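PDB 5C3Q: thymine dioxygenase from Neurospora crassa, which probably oxidises the methyl group of thymine as a non-haem dioxygenase that uses 2-oxoglutarate and iron. Local coordinates for residues K22-D27 against H162-R167; H40-Q43 against F47-L50. All coordinates share one frame; numbering follows the deposited sequence.

From the N terminus, strand 13-19 leads into the short helix 21-25, where interaction 1 begins; its other half lies far along the chain, on the long helix 147-173, closing a loop of 134 residues. Interaction 2 is nested inside that loop. It is a short-range contact in which the end of helix 28-44 meets strand 47-51, three residues later, next to strand 13-19 in the main sheet. The two contacts, with centres about 14 Å apart, touch through Val165: its CG2 packs on Leu50 CD1 and its CG1 on Phe42 CE2. Helix 147-173 therefore joins the N-terminal helices and the sheet of the double-stranded beta-helix fold.

Interaction 1: K22-D27 against H162-R167; sequences KFLEGD and HIEVMR
Leu24 and Glu164 mark the nearest approach of the two backbones, 8.2 Å between their CA atoms, where the short helix 21-25 packs on the long helix 147-173 at the outside of the double-stranded beta-helix fold. The CA-CB bond of Phe23 points toward the long helix, and its ring, with CG anti to the backbone N (chi1 173°), meets mostly main chain: CE2 lies 3.6 Å from Glu164 O, and CZ 3.8 Å from Arg167 C. Lys31 and Thr34 of helix 28-44 also touch the Phe23 side chain. Leu24 uses a single methyl, CD2, 3.6 Å from Glu164 CD, and the two side chains cross at about a right angle. A bend at chi2 (-74°) folds Glu164 back, and CB, CG and the carboxylate all pass beside that methyl. An alanine here would probably open a gap beside Leu24 CD2 and leave Arg167 NH1 without its nearby carboxylate. That pairing is long, 3.7 Å from Arg167 NH1 to Glu164 OE1; the firmer partner of Arg167 is Asp181, which takes a salt bridge from NH2. One face of the guanidinium rests on Ile163, whose CG2 stands 3.5 Å above its plane, displaced from the centre of the group.

Interaction 2: H40-Q43 against F47-L50; sequences HGFQ and FIYL
Phe42 and Ile48 lean together on one side of a tight helix-to-strand turn, the last step of the beta-alpha-beta crossover that runs from strand 13-19 through helices 21-25 and 28-44 to the parallel neighbour strand 47-51. The Phe42 ring reaches over from the helix with its CZ foremost, 3.7 Å from Ile48 CD1, and the two side chains cross obliquely. On the strand, Ile48 points at the helix and divides its branches between two residues: CG1, set between the backbone N and the carbonyl carbon (chi1 64°), carries CD1 to the ring, while CG2 turns to Gly41. The lack of a side chain on Gly41 matters, because a CB there would stand only 2.4 Å from Ile48 CG2. The contact is buried, and its side-chain part is apolar; Val254 of the adjacent strand and Ile169 of helix 147-173 also touch the Phe42 side chain. Strand alternation turns Phe47 away from the helix, and its ring ends beside the active site: it lies edge-to-face with that of the metal ligand His273, its side chain about 6 Å from the bound nickel ion. On the helix side, the tightest approach of Ile48 CG2 is to Gly41 CA, at 3.8 Å.

Interaction 1: K22-D27 against H162-R167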
ATOM      1  N   LYS A  22       7.734  -8.958  19.071  1.00 27.21           N
ATOM      2  CA  LYS A  22       9.094  -9.044  19.604  1.00 28.26           C
ATOM      3  C   LYS A  22       9.847  -7.702  19.557  1.00 28.16           C
ATOM      4  O   LYS A  22      10.735  -7.470  20.378  1.00 28.77           O
ATOM      5  CB  LYS A  22       9.870 -10.160  18.899  1.00 28.78           C
ATOM      6  CG  LYS A  22       9.273 -11.534  19.190  1.00 29.94           C
ATOM      7  CD  LYS A  22      10.042 -12.677  18.545  1.00 30.70           C
ATOM      8  CE  LYS A  22       9.579 -14.014  19.114  1.00 31.93           C
ATOM      9  NZ  LYS A  22      10.310 -15.175  18.537  1.00 32.85           N
ATOM     10  N   PHE A  23       9.496  -6.821  18.619  1.00 27.59           N
ATOM     11  CA  PHE A  23      10.022  -5.448  18.642  1.00 27.67           C
ATOM     12  C   PHE A  23       9.344  -4.626  19.742  1.00 28.77           C
ATOM     13  O   PHE A  23      10.000  -3.862  20.447  1.00 28.36           O
ATOM     14  CB  PHE A  23       9.853  -4.737  17.294  1.00 26.82           C
ATOM     15  CG  PHE A  23      10.234  -3.280  17.335  1.00 26.73           C
ATOM     16  CD1 PHE A  23      11.566  -2.901  17.426  1.00 26.89           C
ATOM     17  CD2 PHE A  23       9.260  -2.287  17.319  1.00 26.90           C
ATOM     18  CE1 PHE A  23      11.924  -1.561  17.487  1.00 27.26           C
ATOM     19  CE2 PHE A  23       9.610  -0.945  17.371  1.00 26.94           C
ATOM     20  CZ  PHE A  23      10.944  -0.579  17.456  1.00 27.04           C
ATOM     21  N   LEU A  24       8.033  -4.788  19.885  1.00 29.90           N
ATOM     22  CA  LEU A  24       7.265  -3.995  20.842  1.00 31.38           C
ATOM     23  C   LEU A  24       7.434  -4.446  22.296  1.00 33.30           C
ATOM     24  O   LEU A  24       7.484  -3.605  23.192  1.00 33.36           O
ATOM     25  CB  LEU A  24       5.780  -3.997  20.468  1.00 31.25           C
ATOM     26  CG  LEU A  24       5.410  -3.308  19.151  1.00 30.82           C
ATOM     27  CD1 LEU A  24       3.914  -3.429  18.914  1.00 30.88           C
ATOM     28  CD2 LEU A  24       5.829  -1.842  19.138  1.00 30.36           C
ATOM     29  N   GLU A  25       7.525  -5.757  22.527  1.00 35.45           N
ATOM     30  CA  GLU A  25       7.518  -6.315  23.890  1.00 38.16           C
ATOM     31  C   GLU A  25       8.797  -7.039  24.326  1.00 38.57           C
ATOM     32  O   GLU A  25       8.930  -7.385  25.497  1.00 40.21           O
ATOM     33  CB  GLU A  25       6.337  -7.276  24.044  1.00 40.29           C
ATOM     34  CG  GLU A  25       4.977  -6.597  24.034  1.00 42.05           C
ATOM     35  CD  GLU A  25       3.843  -7.579  23.810  1.00 44.18           C
ATOM     36  OE1 GLU A  25       2.975  -7.708  24.698  1.00 46.55           O
ATOM     37  OE2 GLU A  25       3.827  -8.236  22.749  1.00 45.57           O
ATOM     38  N   GLY A  26       9.727  -7.280  23.406  1.00 38.05           N
ATOM     39  CA  GLY A  26      10.937  -8.044  23.724  1.00 39.06           C
ATOM     40  C   GLY A  26      11.919  -7.291  24.603  1.00 39.75           C
ATOM     41  O   GLY A  26      11.851  -6.068  24.703  1.00 40.25           O
ATOM     42  N   ASP A  27      12.839  -8.013  25.245  1.00 40.60           N
ATOM     43  CA  ASP A  27      13.944  -7.355  25.950  1.00 41.10           C
ATOM     44  C   ASP A  27      14.832  -6.623  24.939  1.00 40.76           C
ATOM     45  O   ASP A  27      14.624  -6.735  23.725  1.00 39.30           O
ATOM     46  CB  ASP A  27      14.744  -8.336  26.834  1.00 42.33           C
ATOM     47  CG  ASP A  27      15.534  -9.384  26.042  1.00 42.41           C
ATOM     48  OD1 ASP A  27      15.788  -9.211  24.833  1.00 41.38           O
ATOM     49  OD2 ASP A  27      15.926 -10.398  26.661  1.00 43.53           O
ATOM     50  N   HIS A 162       2.162   2.590  11.733  1.00 21.59           N
ATOM     51  CA  HIS A 162       3.141   3.329  10.933  1.00 20.78           C
ATOM     52  C   HIS A 162       4.250   3.891  11.818  1.00 20.93           C
ATOM     53  O   HIS A 162       5.439   3.705  11.537  1.00 19.96           O
ATOM     54  CB  HIS A 162       2.460   4.473  10.177  1.00 20.36           C
ATOM     55  CG  HIS A 162       3.397   5.308   9.358  1.00 19.90           C
ATOM     56  ND1 HIS A 162       3.208   6.658   9.161  1.00 19.96           N
ATOM     57  CD2 HIS A 162       4.523   4.984   8.678  1.00 19.79           C
ATOM     58  CE1 HIS A 162       4.179   7.131   8.401  1.00 20.11           C
ATOM     59  NE2 HIS A 162       4.989   6.135   8.091  1.00 19.85           N
ATOM     60  N   ILE A 163       3.850   4.578  12.882  1.00 21.52           N
ATOM     61  CA  ILE A 163       4.803   5.179  13.811  1.00 22.66           C
ATOM     62  C   ILE A 163       5.747   4.112  14.374  1.00 22.62           C
ATOM     63  O   ILE A 163       6.950   4.339  14.453  1.00 22.53           O
ATOM     64  CB  ILE A 163       4.075   5.950  14.940  1.00 23.66           C
ATOM     65  CG1 ILE A 163       3.438   7.222  14.367  1.00 24.00           C
ATOM     66  CG2 ILE A 163       5.031   6.327  16.071  1.00 24.37           C
ATOM     67  CD1 ILE A 163       2.360   7.832  15.241  1.00 24.88           C
ATOM     68  N   GLU A 164       5.206   2.945  14.723  1.00 23.06           N
ATOM     69  CA  GLU A 164       6.013   1.873  15.320  1.00 23.98           C
ATOM     70  C   GLU A 164       6.963   1.222  14.317  1.00 22.40           C
ATOM     71  O   GLU A 164       8.090   0.890  14.667  1.00 21.99           O
ATOM     72  CB  GLU A 164       5.121   0.802  15.970  1.00 25.65           C
ATOM     73  CG  GLU A 164       4.217   1.303  17.096  1.00 28.10           C
ATOM     74  CD  GLU A 164       4.943   1.600  18.401  1.00 30.91           C
ATOM     75  OE1 GLU A 164       6.195   1.697  18.417  1.00 33.14           O
ATOM     76  OE2 GLU A 164       4.246   1.752  19.434  1.00 34.69           O
ATOM     77  N   VAL A 165       6.515   1.035  13.076  1.00 21.45           N
ATOM     78  CA  VAL A 165       7.382   0.483  12.033  1.00 21.04           C
ATOM     79  C   VAL A 165       8.551   1.426  11.745  1.00 20.64           C
ATOM     80  O   VAL A 165       9.680   0.974  11.582  1.00 20.62           O
ATOM     81  CB  VAL A 165       6.618   0.160  10.726  1.00 20.72           C
ATOM     82  CG1 VAL A 165       7.587  -0.237   9.616  1.00 20.69           C
ATOM     83  CG2 VAL A 165       5.624  -0.967  10.956  1.00 21.05           C
ATOM     84  N   MET A 166       8.288   2.730  11.695  1.00 20.65           N
ATOM     85  CA  MET A 166       9.359   3.710  11.494  1.00 20.64           C
ATOM     86  C   MET A 166      10.336   3.703  12.673  1.00 21.15           C
ATOM     87  O   MET A 166      11.545   3.840  12.475  1.00 20.80           O
ATOM     88  CB  MET A 166       8.799   5.118  11.269  1.00 20.82           C
ATOM     89  CG  MET A 166       7.970   5.287   9.998  1.00 20.76           C
ATOM     90  SD  MET A 166       8.654   4.583   8.478  1.00 20.80           S
ATOM     91  CE  MET A 166      10.072   5.634   8.184  1.00 21.29           C
ATOM     92  N   ARG A 167       9.818   3.515  13.889  1.00 21.50           N
ATOM     93  CA  ARG A 167      10.680   3.355  15.065  1.00 22.11           C
ATOM     94  C   ARG A 167      11.585   2.130  14.927  1.00 21.53           C
ATOM     95  O   ARG A 167      12.760   2.199  15.265  1.00 22.19           O
ATOM     96  CB  ARG A 167       9.859   3.264  16.354  1.00 22.99           C
ATOM     97  CG  ARG A 167       9.325   4.603  16.812  1.00 23.92           C
ATOM     98  CD  ARG A 167       8.401   4.483  18.012  1.00 24.92           C
ATOM     99  NE  ARG A 167       7.828   5.783  18.341  1.00 25.78           N
ATOM    100  CZ  ARG A 167       6.895   5.998  19.266  1.00 27.01           C
ATOM    101  NH1 ARG A 167       6.400   4.995  19.982  1.00 27.11           N
ATOM    102  NH2 ARG A 167       6.451   7.233  19.476  1.00 27.91           N
TER

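Interaction 2: H40-Q43 against F47-L50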
ATOM      1  N   HIS A  40      16.708  -4.880   7.474  1.00 21.15           N
ATOM      2  CA  HIS A  40      17.368  -5.692   6.456  1.00 21.73           C
ATOM      3  C   HIS A  40      16.389  -6.086   5.346  1.00 21.02           C
ATOM      4  O   HIS A  40      16.748  -6.075   4.169  1.00 20.88           O
ATOM      5  CB  HIS A  40      18.003  -6.934   7.076  1.00 23.05           C
ATOM      6  CG  HIS A  40      18.812  -7.740   6.108  1.00 24.02           C
ATOM      7  ND1 HIS A  40      20.064  -7.353   5.682  1.00 25.02           N
ATOM      8  CD2 HIS A  40      18.543  -8.904   5.476  1.00 24.52           C
ATOM      9  CE1 HIS A  40      20.534  -8.246   4.833  1.00 25.25           C
ATOM     10  NE2 HIS A  40      19.631  -9.199   4.690  1.00 25.39           N
ATOM     11  N   GLY A  41      15.154  -6.413   5.726  1.00 20.81           N
ATOM     12  CA  GLY A  41      14.084  -6.691   4.761  1.00 20.43           C
ATOM     13  C   GLY A  41      13.808  -5.525   3.823  1.00 19.97           C
ATOM     14  O   GLY A  41      13.705  -5.707   2.607  1.00 20.06           O
ATOM     15  N   PHE A  42      13.691  -4.323   4.381  1.00 19.91           N
ATOM     16  CA  PHE A  42      13.468  -3.127   3.566  1.00 19.72           C
ATOM     17  C   PHE A  42      14.680  -2.793   2.687  1.00 19.97           C
ATOM     18  O   PHE A  42      14.519  -2.283   1.583  1.00 19.95           O
ATOM     19  CB  PHE A  42      13.098  -1.919   4.431  1.00 19.68           C
ATOM     20  CG  PHE A  42      11.722  -1.998   5.053  1.00 19.89           C
ATOM     21  CD1 PHE A  42      10.606  -2.307   4.286  1.00 19.87           C
ATOM     22  CD2 PHE A  42      11.544  -1.743   6.408  1.00 20.09           C
ATOM     23  CE1 PHE A  42       9.345  -2.370   4.852  1.00 20.00           C
ATOM     24  CE2 PHE A  42      10.285  -1.805   6.981  1.00 20.43           C
ATOM     25  CZ  PHE A  42       9.182  -2.115   6.202  1.00 20.19           C
ATOM     26  N   GLN A  43      15.885  -3.089   3.170  1.00 20.16           N
ATOM     27  CA  GLN A  43      17.112  -2.792   2.424  1.00 20.50           C
ATOM     28  C   GLN A  43      17.404  -3.766   1.279  1.00 20.45           C
ATOM     29  O   GLN A  43      18.253  -3.481   0.439  1.00 20.65           O
ATOM     30  CB  GLN A  43      18.328  -2.767   3.364  1.00 21.19           C
ATOM     31  CG  GLN A  43      18.358  -1.594   4.333  1.00 21.40           C
ATOM     32  CD  GLN A  43      19.525  -1.667   5.301  1.00 22.03           C
ATOM     33  OE1 GLN A  43      19.996  -2.747   5.636  1.00 22.96           O
ATOM     34  NE2 GLN A  43      19.984  -0.517   5.767  1.00 22.41           N
ATOM     35  N   PHE A  47      10.198  -5.286   0.928  1.00 18.79           N
ATOM     36  CA  PHE A  47       8.953  -5.872   1.413  1.00 18.40           C
ATOM     37  C   PHE A  47       9.255  -6.736   2.636  1.00 18.75           C
ATOM     38  O   PHE A  47      10.290  -7.408   2.677  1.00 18.41           O
ATOM     39  CB  PHE A  47       8.352  -6.787   0.339  1.00 18.73           C
ATOM     40  CG  PHE A  47       7.358  -6.115  -0.565  1.00 18.43           C
ATOM     41  CD1 PHE A  47       7.780  -5.256  -1.573  1.00 18.41           C
ATOM     42  CD2 PHE A  47       6.006  -6.365  -0.429  1.00 18.52           C
ATOM     43  CE1 PHE A  47       6.860  -4.641  -2.411  1.00 18.15           C
ATOM     44  CE2 PHE A  47       5.080  -5.753  -1.264  1.00 18.41           C
ATOM     45  CZ  PHE A  47       5.512  -4.896  -2.259  1.00 18.09           C
ATOM     46  N   ILE A  48       8.359  -6.711   3.625  1.00 18.55           N
ATOM     47  CA  ILE A  48       8.362  -7.684   4.726  1.00 19.02           C
ATOM     48  C   ILE A  48       6.926  -8.140   5.024  1.00 19.14           C
ATOM     49  O   ILE A  48       5.963  -7.496   4.594  1.00 18.99           O
ATOM     50  CB  ILE A  48       9.003  -7.107   6.012  1.00 19.35           C
ATOM     51  CG1 ILE A  48       8.175  -5.934   6.559  1.00 19.50           C
ATOM     52  CG2 ILE A  48      10.438  -6.666   5.735  1.00 19.38           C
ATOM     53  CD1 ILE A  48       8.677  -5.387   7.881  1.00 19.88           C
ATOM     54  N   TYR A  49       6.790  -9.265   5.724  1.00 19.43           N
ATOM     55  CA  TYR A  49       5.513  -9.659   6.328  1.00 19.93           C
ATOM     56  C   TYR A  49       5.666  -9.498   7.831  1.00 20.41           C
ATOM     57  O   TYR A  49       6.670  -9.941   8.402  1.00 20.44           O
ATOM     58  CB  TYR A  49       5.173 -11.124   6.062  1.00 20.31           C
ATOM     59  CG  TYR A  49       4.620 -11.491   4.700  1.00 20.25           C
ATOM     60  CD1 TYR A  49       5.217 -11.047   3.526  1.00 20.06           C
ATOM     61  CD2 TYR A  49       3.536 -12.366   4.592  1.00 20.70           C
ATOM     62  CE1 TYR A  49       4.728 -11.431   2.285  1.00 20.24           C
ATOM     63  CE2 TYR A  49       3.039 -12.755   3.359  1.00 20.61           C
ATOM     64  CZ  TYR A  49       3.637 -12.289   2.210  1.00 20.68           C
ATOM     65  OH  TYR A  49       3.143 -12.677   0.982  1.00 21.23           O
ATOM     66  N   LEU A  50       4.674  -8.888   8.469  1.00 20.55           N
ATOM     67  CA  LEU A  50       4.623  -8.810   9.920  1.00 21.11           C
ATOM     68  C   LEU A  50       3.485  -9.656  10.454  1.00 22.24           C
ATOM     69  O   LEU A  50       2.378  -9.615   9.924  1.00 22.49           O
ATOM     70  CB  LEU A  50       4.429  -7.367  10.383  1.00 20.67           C
ATOM     71  CG  LEU A  50       5.555  -6.385  10.076  1.00 20.28           C
ATOM     72  CD1 LEU A  50       5.176  -5.010  10.597  1.00 20.32           C
ATOM     73  CD2 LEU A  50       6.876  -6.849  10.680  1.00 20.59           C
TER